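Local coordinates for O-methyltransferase (Burkholderia thailandensis, PDB 3MCZ), which probably transfers methyl groups from S-adenosylmethionine to hydroxyl groups of an as yet unidentified substrate, acting as a dimer like other members of its family, at residues A[275-289]-A[338-350]. Residues are numbered along the deposited sequence; the frame is centred on the assembly and turned at random.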
ATOM      1  N   GLY A 275     -36.643 -12.500 -16.390  1.00 15.77           N
ATOM      2  CA  GLY A 275     -37.869 -13.302 -16.407  1.00 16.10           C
ATOM      3  C   GLY A 275     -38.792 -13.018 -15.214  1.00 16.52           C
ATOM      4  O   GLY A 275     -40.007 -13.232 -15.288  1.00 15.67           O
ATOM      5  N   LEU A 276     -38.232 -12.513 -14.112  1.00 15.65           N
ATOM      6  CA  LEU A 276     -39.058 -12.177 -12.937  1.00 15.91           C
ATOM      7  C   LEU A 276     -39.828 -10.855 -13.087  1.00 15.83           C
ATOM      8  O   LEU A 276     -40.762 -10.606 -12.315  1.00 17.25           O
ATOM      9  CB  LEU A 276     -38.209 -12.098 -11.679  1.00 14.44           C
ATOM     10  CG  LEU A 276     -37.506 -13.335 -11.106  1.00 15.72           C
ATOM     11  CD1 LEU A 276     -36.610 -12.858 -10.010  1.00 12.08           C
ATOM     12  CD2 LEU A 276     -38.561 -14.273 -10.581  1.00 13.98           C
ATOM     13  N   VAL A 277     -39.446 -10.025 -14.053  1.00 15.74           N
ATOM     14  CA  VAL A 277     -39.983  -8.681 -14.207  1.00 15.00           C
ATOM     15  C   VAL A 277     -41.401  -8.702 -14.841  1.00 16.05           C
ATOM     16  O   VAL A 277     -41.569  -9.136 -15.975  1.00 15.05           O
ATOM     17  CB  VAL A 277     -39.071  -7.788 -15.073  1.00 15.27           C
ATOM     18  CG1 VAL A 277     -39.722  -6.373 -15.253  1.00 13.18           C
ATOM     19  CG2 VAL A 277     -37.633  -7.678 -14.469  1.00 14.44           C
ATOM     20  N   LYS A 278     -42.387  -8.191 -14.113  1.00 16.57           N
ATOM     21  CA  LYS A 278     -43.770  -8.151 -14.605  1.00 17.16           C
ATOM     22  C   LYS A 278     -43.868  -7.151 -15.718  1.00 17.49           C
ATOM     23  O   LYS A 278     -43.012  -6.260 -15.854  1.00 17.17           O
ATOM     24  CB  LYS A 278     -44.743  -7.779 -13.478  1.00 16.80           C
ATOM     25  CG  LYS A 278     -44.819  -8.835 -12.332  1.00 18.32           C
ATOM     26  CD  LYS A 278     -45.654  -8.319 -11.204  1.00 21.34           C
ATOM     27  CE  LYS A 278     -45.868  -9.316 -10.078  1.00 25.53           C
ATOM     28  NZ  LYS A 278     -47.009  -8.884  -9.134  1.00 27.16           N
ATOM     29  N   PRO A 279     -44.902  -7.285 -16.555  1.00 17.64           N
ATOM     30  CA  PRO A 279     -45.128  -6.253 -17.565  1.00 17.60           C
ATOM     31  C   PRO A 279     -45.230  -4.873 -16.968  1.00 17.52           C
ATOM     32  O   PRO A 279     -45.848  -4.689 -15.934  1.00 17.98           O
ATOM     33  CB  PRO A 279     -46.476  -6.648 -18.179  1.00 17.45           C
ATOM     34  CG  PRO A 279     -46.576  -8.069 -17.963  1.00 18.50           C
ATOM     35  CD  PRO A 279     -45.857  -8.396 -16.687  1.00 17.96           C
ATOM     36  N   GLY A 280     -44.606  -3.907 -17.634  1.00 18.01           N
ATOM     37  CA  GLY A 280     -44.521  -2.543 -17.154  1.00 17.81           C
ATOM     38  C   GLY A 280     -43.447  -2.340 -16.090  1.00 17.28           C
ATOM     39  O   GLY A 280     -43.268  -1.226 -15.628  1.00 17.35           O
ATOM     40  N   GLY A 281     -42.770  -3.418 -15.682  1.00 15.59           N
ATOM     41  CA  GLY A 281     -41.819  -3.381 -14.575  1.00 14.25           C
ATOM     42  C   GLY A 281     -40.397  -3.112 -15.056  1.00 13.28           C
ATOM     43  O   GLY A 281     -40.153  -2.845 -16.231  1.00 12.54           O
ATOM     44  N   ALA A 282     -39.457  -3.205 -14.131  1.00 12.63           N
ATOM     45  CA  ALA A 282     -38.061  -2.866 -14.424  1.00 11.98           C
ATOM     46  C   ALA A 282     -37.101  -3.809 -13.735  1.00 12.45           C
ATOM     47  O   ALA A 282     -37.329  -4.247 -12.599  1.00 11.84           O
ATOM     48  CB  ALA A 282     -37.746  -1.403 -13.999  1.00 11.31           C
ATOM     49  N   LEU A 283     -36.011  -4.079 -14.433  1.00 12.97           N
ATOM     50  CA  LEU A 283     -34.846  -4.739 -13.885  1.00 13.31           C
ATOM     51  C   LEU A 283     -33.763  -3.667 -13.663  1.00 13.69           C
ATOM     52  O   LEU A 283     -33.430  -2.895 -14.601  1.00 14.10           O
ATOM     53  CB  LEU A 283     -34.325  -5.780 -14.896  1.00 12.42           C
ATOM     54  CG  LEU A 283     -33.000  -6.467 -14.512  1.00 14.37           C
ATOM     55  CD1 LEU A 283     -33.091  -7.181 -13.143  1.00 12.84           C
ATOM     56  CD2 LEU A 283     -32.505  -7.442 -15.592  1.00 14.13           C
ATOM     57  N   LEU A 284     -33.222  -3.600 -12.443  1.00 12.94           N
ATOM     58  CA  LEU A 284     -32.180  -2.636 -12.120  1.00 13.61           C
ATOM     59  C   LEU A 284     -30.884  -3.385 -11.918  1.00 14.26           C
ATOM     60  O   LEU A 284     -30.841  -4.351 -11.163  1.00 13.39           O
ATOM     61  CB  LEU A 284     -32.488  -1.856 -10.845  1.00 13.50           C
ATOM     62  CG  LEU A 284     -33.826  -1.122 -10.786  1.00 16.10           C
ATOM     63  CD1 LEU A 284     -33.957  -0.327  -9.475  1.00 13.82           C
ATOM     64  CD2 LEU A 284     -34.072  -0.216 -12.015  1.00 15.56           C
ATOM     65  N   ILE A 285     -29.839  -2.947 -12.612  1.00 14.34           N
ATOM     66  CA  ILE A 285     -28.508  -3.487 -12.394  1.00 15.28           C
ATOM     67  C   ILE A 285     -27.531  -2.355 -12.125  1.00 15.01           C
ATOM     68  O   ILE A 285     -27.317  -1.508 -12.956  1.00 15.84           O
ATOM     69  CB  ILE A 285     -27.997  -4.293 -13.585  1.00 15.01           C
ATOM     70  CG1 ILE A 285     -28.980  -5.429 -13.966  1.00 16.29           C
ATOM     71  CG2 ILE A 285     -26.557  -4.836 -13.267  1.00 15.73           C
ATOM     72  CD1 ILE A 285     -28.635  -6.181 -15.274  1.00 13.95           C
ATOM     73  N   LEU A 286     -26.949  -2.362 -10.937  1.00 15.67           N
ATOM     74  CA  LEU A 286     -25.941  -1.404 -10.572  1.00 16.03           C
ATOM     75  C   LEU A 286     -24.591  -2.091 -10.748  1.00 15.03           C
ATOM     76  O   LEU A 286     -24.360  -3.174 -10.212  1.00 14.77           O
ATOM     77  CB  LEU A 286     -26.138  -1.024  -9.123  1.00 16.36           C
ATOM     78  CG  LEU A 286     -25.242   0.072  -8.593  1.00 19.54           C
ATOM     79  CD1 LEU A 286     -25.491   1.395  -9.335  1.00 18.54           C
ATOM     80  CD2 LEU A 286     -25.533   0.210  -7.081  1.00 21.78           C
ATOM     81  N   THR A 287     -23.703  -1.461 -11.494  1.00 15.36           N
ATOM     82  CA  THR A 287     -22.444  -2.071 -11.827  1.00 15.48           C
ATOM     83  C   THR A 287     -21.368  -0.989 -12.002  1.00 16.11           C
ATOM     84  O   THR A 287     -21.648   0.125 -12.493  1.00 14.70           O
ATOM     85  CB  THR A 287     -22.602  -2.969 -13.067  1.00 15.95           C
ATOM     86  OG1 THR A 287     -21.388  -3.679 -13.281  1.00 16.83           O
ATOM     87  CG2 THR A 287     -22.939  -2.151 -14.356  1.00 15.25           C
HETATM   88  N   MSE A 288     -20.140  -1.281 -11.586  1.00 15.59           N
HETATM   89  CA  MSE A 288     -19.076  -0.307 -11.795  1.00 15.52           C
HETATM   90  C   MSE A 288     -18.878  -0.094 -13.294  1.00 14.58           C
HETATM   91  O   MSE A 288     -18.756  -1.044 -14.067  1.00 14.88           O
HETATM   92  CB  MSE A 288     -17.740  -0.737 -11.194  1.00 16.00           C
HETATM   93  CG  MSE A 288     -16.675   0.372 -11.396  1.00 20.28           C
HETATM   94 SE   MSE A 288     -15.127   0.057 -10.275  0.95 25.26          SE
HETATM   95  CE  MSE A 288     -16.232   0.213  -8.685  1.00 28.22           C
ATOM     96  N   THR A 289     -18.765   1.151 -13.699  1.00 14.03           N
ATOM     97  CA  THR A 289     -18.688   1.467 -15.134  1.00 14.26           C
ATOM     98  C   THR A 289     -17.375   0.946 -15.738  1.00 14.96           C
ATOM     99  O   THR A 289     -16.283   1.202 -15.203  1.00 14.42           O
ATOM    100  CB  THR A 289     -18.748   2.971 -15.334  1.00 14.53           C
ATOM    101  OG1 THR A 289     -19.947   3.465 -14.739  1.00 14.39           O
ATOM    102  CG2 THR A 289     -18.710   3.355 -16.817  1.00 15.18           C
ATOM    103  N   ILE A 338     -23.944   7.004 -11.631  1.00 22.20           N
ATOM    104  CA  ILE A 338     -23.775   7.369 -10.237  1.00 21.74           C
ATOM    105  C   ILE A 338     -22.290   7.324  -9.884  1.00 20.99           C
ATOM    106  O   ILE A 338     -21.769   6.290  -9.454  1.00 21.35           O
ATOM    107  CB  ILE A 338     -24.592   6.452  -9.302  1.00 21.78           C
ATOM    108  CG1 ILE A 338     -25.972   6.158  -9.901  1.00 22.55           C
ATOM    109  CG2 ILE A 338     -24.648   7.090  -7.886  1.00 21.86           C
ATOM    110  CD1 ILE A 338     -26.785   5.158  -9.128  1.00 21.78           C
ATOM    111  N   GLY A 339     -21.617   8.458 -10.038  1.00 20.62           N
ATOM    112  CA  GLY A 339     -20.176   8.539  -9.873  1.00 20.37           C
ATOM    113  C   GLY A 339     -19.479   7.515 -10.789  1.00 19.78           C
ATOM    114  O   GLY A 339     -19.667   7.527 -11.992  1.00 20.11           O
ATOM    115  N   ARG A 340     -18.724   6.604 -10.200  1.00 19.41           N
ATOM    116  CA  ARG A 340     -18.020   5.554 -10.937  1.00 19.69           C
ATOM    117  C   ARG A 340     -18.890   4.338 -11.324  1.00 17.99           C
ATOM    118  O   ARG A 340     -18.376   3.346 -11.883  1.00 16.25           O
ATOM    119  CB  ARG A 340     -16.828   5.068 -10.095  1.00 21.41           C
ATOM    120  CG  ARG A 340     -17.198   4.269  -8.842  1.00 27.60           C
ATOM    121  CD  ARG A 340     -15.941   3.711  -8.114  1.00 34.14           C
ATOM    122  NE  ARG A 340     -15.269   4.684  -7.250  1.00 38.46           N
ATOM    123  CZ  ARG A 340     -14.005   4.572  -6.821  1.00 42.37           C
ATOM    124  NH1 ARG A 340     -13.478   5.508  -6.042  1.00 43.19           N
ATOM    125  NH2 ARG A 340     -13.251   3.537  -7.188  1.00 44.84           N
ATOM    126  N   TYR A 341     -20.168   4.391 -10.956  1.00 16.22           N
ATOM    127  CA  TYR A 341     -21.129   3.335 -11.225  1.00 16.06           C
ATOM    128  C   TYR A 341     -22.106   3.722 -12.333  1.00 14.23           C
ATOM    129  O   TYR A 341     -22.386   4.907 -12.577  1.00 14.82           O
ATOM    130  CB  TYR A 341     -21.864   2.955  -9.920  1.00 16.67           C
ATOM    131  CG  TYR A 341     -21.103   2.025  -9.027  1.00 19.93           C
ATOM    132  CD1 TYR A 341     -20.113   2.481  -8.156  1.00 28.56           C
ATOM    133  CD2 TYR A 341     -21.361   0.673  -9.057  1.00 26.77           C
ATOM    134  CE1 TYR A 341     -19.398   1.572  -7.330  1.00 31.13           C
ATOM    135  CE2 TYR A 341     -20.672  -0.217  -8.266  1.00 29.76           C
ATOM    136  CZ  TYR A 341     -19.687   0.225  -7.419  1.00 30.43           C
ATOM    137  OH  TYR A 341     -19.041  -0.736  -6.648  1.00 37.97           O
ATOM    138  N   THR A 342     -22.613   2.702 -13.022  1.00 13.81           N
ATOM    139  CA  THR A 342     -23.728   2.834 -13.928  1.00 13.54           C
ATOM    140  C   THR A 342     -24.901   2.020 -13.368  1.00 12.68           C
ATOM    141  O   THR A 342     -24.753   0.842 -13.019  1.00 13.30           O
ATOM    142  CB  THR A 342     -23.363   2.327 -15.356  1.00 13.78           C
ATOM    143  OG1 THR A 342     -22.268   3.112 -15.875  1.00 14.78           O
ATOM    144  CG2 THR A 342     -24.567   2.404 -16.355  1.00 15.67           C
ATOM    145  N   LEU A 343     -26.059   2.650 -13.352  1.00 12.78           N
ATOM    146  CA  LEU A 343     -27.324   1.995 -13.088  1.00 12.93           C
ATOM    147  C   LEU A 343     -28.022   1.752 -14.424  1.00 13.36           C
ATOM    148  O   LEU A 343     -28.282   2.696 -15.202  1.00 14.29           O
ATOM    149  CB  LEU A 343     -28.187   2.840 -12.147  1.00 13.26           C
ATOM    150  CG  LEU A 343     -29.550   2.226 -11.788  1.00 14.05           C
ATOM    151  CD1 LEU A 343     -29.414   0.921 -10.947  1.00 16.31           C
ATOM    152  CD2 LEU A 343     -30.381   3.273 -11.026  1.00 18.19           C
ATOM    153  N   LEU A 344     -28.214   0.486 -14.743  1.00 13.70           N
ATOM    154  CA  LEU A 344     -28.942   0.083 -15.937  1.00 13.73           C
ATOM    155  C   LEU A 344     -30.351  -0.255 -15.513  1.00 14.18           C
ATOM    156  O   LEU A 344     -30.556  -0.903 -14.469  1.00 14.02           O
ATOM    157  CB  LEU A 344     -28.291  -1.124 -16.617  1.00 14.14           C
ATOM    158  CG  LEU A 344     -26.870  -0.921 -17.153  1.00 15.43           C
ATOM    159  CD1 LEU A 344     -26.295  -2.348 -17.580  1.00 15.14           C
ATOM    160  CD2 LEU A 344     -26.861   0.057 -18.313  1.00 15.17           C
ATOM    161  N   ILE A 345     -31.318   0.210 -16.303  1.00 13.42           N
ATOM    162  CA  ILE A 345     -32.720   0.015 -16.004  1.00 14.10           C
ATOM    163  C   ILE A 345     -33.325  -0.673 -17.230  1.00 14.77           C
ATOM    164  O   ILE A 345     -33.511  -0.061 -18.287  1.00 15.10           O
ATOM    165  CB  ILE A 345     -33.416   1.374 -15.668  1.00 14.50           C
ATOM    166  CG1 ILE A 345     -32.706   2.117 -14.511  1.00 17.54           C
ATOM    167  CG2 ILE A 345     -34.927   1.203 -15.312  1.00 14.82           C
ATOM    168  CD1 ILE A 345     -31.885   3.369 -14.965  1.00 21.59           C
ATOM    169  N   GLY A 346     -33.658  -1.937 -17.088  1.00 14.33           N
ATOM    170  CA  GLY A 346     -34.331  -2.655 -18.132  1.00 14.78           C
ATOM    171  C   GLY A 346     -35.822  -2.657 -17.970  1.00 16.20           C
ATOM    172  O   GLY A 346     -36.351  -3.238 -17.024  1.00 18.07           O
ATOM    173  N   GLN A 347     -36.538  -2.086 -18.918  1.00 16.26           N
ATOM    174  CA  GLN A 347     -37.966  -1.902 -18.746  1.00 17.61           C
ATOM    175  C   GLN A 347     -38.746  -2.884 -19.627  1.00 17.54           C
ATOM    176  O   GLN A 347     -38.454  -2.998 -20.822  1.00 16.59           O
ATOM    177  CB  GLN A 347     -38.283  -0.439 -19.067  1.00 19.15           C
ATOM    178  CG  GLN A 347     -37.281   0.555 -18.327  1.00 21.51           C
ATOM    179  CD  GLN A 347     -37.056   1.914 -19.020  1.00 27.74           C
ATOM    180  OE1 GLN A 347     -37.987   2.702 -19.184  1.00 29.60           O
ATOM    181  NE2 GLN A 347     -35.796   2.208 -19.360  1.00 23.89           N
ATOM    182  N   ARG A 348     -39.683  -3.622 -19.029  1.00 18.49           N
ATOM    183  CA  ARG A 348     -40.540  -4.546 -19.774  1.00 19.83           C
ATOM    184  C   ARG A 348     -41.776  -3.781 -20.229  1.00 21.85           C
ATOM    185  O   ARG A 348     -42.413  -3.089 -19.440  1.00 20.45           O
ATOM    186  CB  ARG A 348     -40.938  -5.763 -18.924  1.00 20.03           C
ATOM    187  CG  ARG A 348     -41.576  -6.884 -19.740  1.00 20.43           C
ATOM    188  CD  ARG A 348     -41.959  -8.106 -18.927  1.00 22.52           C
ATOM    189  NE  ARG A 348     -40.830  -8.962 -18.531  1.00 21.07           N
ATOM    190  CZ  ARG A 348     -40.075  -9.652 -19.382  1.00 21.58           C
ATOM    191  NH1 ARG A 348     -40.284  -9.581 -20.701  1.00 21.74           N
ATOM    192  NH2 ARG A 348     -39.082 -10.385 -18.920  1.00 22.47           N
ATOM    193  N   SER A 349     -42.087  -3.880 -21.515  1.00 23.90           N
ATOM    194  CA  SER A 349     -43.279  -3.251 -22.042  1.00 26.34           C
ATOM    195  C   SER A 349     -44.547  -3.866 -21.383  1.00 27.73           C
ATOM    196  O   SER A 349     -44.596  -5.058 -21.034  1.00 26.67           O
ATOM    197  CB  SER A 349     -43.303  -3.390 -23.573  1.00 26.56           C
ATOM    198  OG  SER A 349     -44.588  -3.076 -24.077  1.00 29.94           O
ATOM    199  N   SER A 350     -45.558  -3.032 -21.185  1.00 30.14           N
ATOM    200  CA  SER A 350     -46.838  -3.511 -20.667  1.00 32.46           C
ATOM    201  C   SER A 350     -47.775  -3.932 -21.809  1.00 34.38           C
ATOM    202  O   SER A 350     -48.792  -4.590 -21.576  1.00 35.11           O
ATOM    203  CB  SER A 350     -47.481  -2.423 -19.821  1.00 32.69           C
ATOM    204  OG  SER A 350     -47.291  -1.164 -20.434  1.00 34.23           O
TER
HETATM  205  O   HOH W   1     -19.518   5.988 -14.264  1.00 16.43           O
HETATM  206  O   HOH W   2     -15.986   3.195 -13.066  1.00 22.69           O
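Leu283 and Gly346, Ile285 and Leu344, and Thr287 and Thr342 each exchange two backbone hydrogen bonds, joining the antiparallel strands 281-288 and 341-347. At the far end of this ladder Thr289 N donates to Arg340 O at 2.9 Å, while the hydroxyls Thr289 OG1 and Thr342 OG1 meet at 2.6 Å, their side chains crossing at about a right angle. One water joins Thr289 OG1 to Gly339 O, and a second bridges Thr289 O and Arg340 O. The Tyr341 ring lies against the Met288 backbone, with CD2 3.4 Å from Met288 N. Met288, a selenomethionine, starts out extended and bends at its last torsion (chi3 -62°), which places CE 3.6 Å from both Tyr341 OH and Arg340 CD. At the other end, Arg348, with CG anti to its backbone N (chi1 -168°), runs alongside Lys278 O to the carbonyl of Val277; Val277 O accepts from Arg348 NE at 2.7 Å and sits 17° out of the guanidinium plane, and NH2 bonds Ala274 O.

On one face Leu284 CD2 packs 3.7 Å from Ile345 CG1; Leu284 and Leu343 touch Leu174, and Leu286 touches Met167 of helix 150-172. Helix 319-328 covers the other, touching Ile285, Thr287, Thr342 and Leu344. Asp256 takes the Tyr341 hydroxyl, and Ile12 O binds Arg340 NH1. This is the antiparallel insertion of strand 7 between strands 5 and 6 in the 3-2-1-4-5-7-6 sheet of the Rossmann-like methyltransferase fold: backbone bonds and apolar side chains hold its middle, whereas polar groups at both ends pair with main-chain carbonyls and, around Thr289, with water.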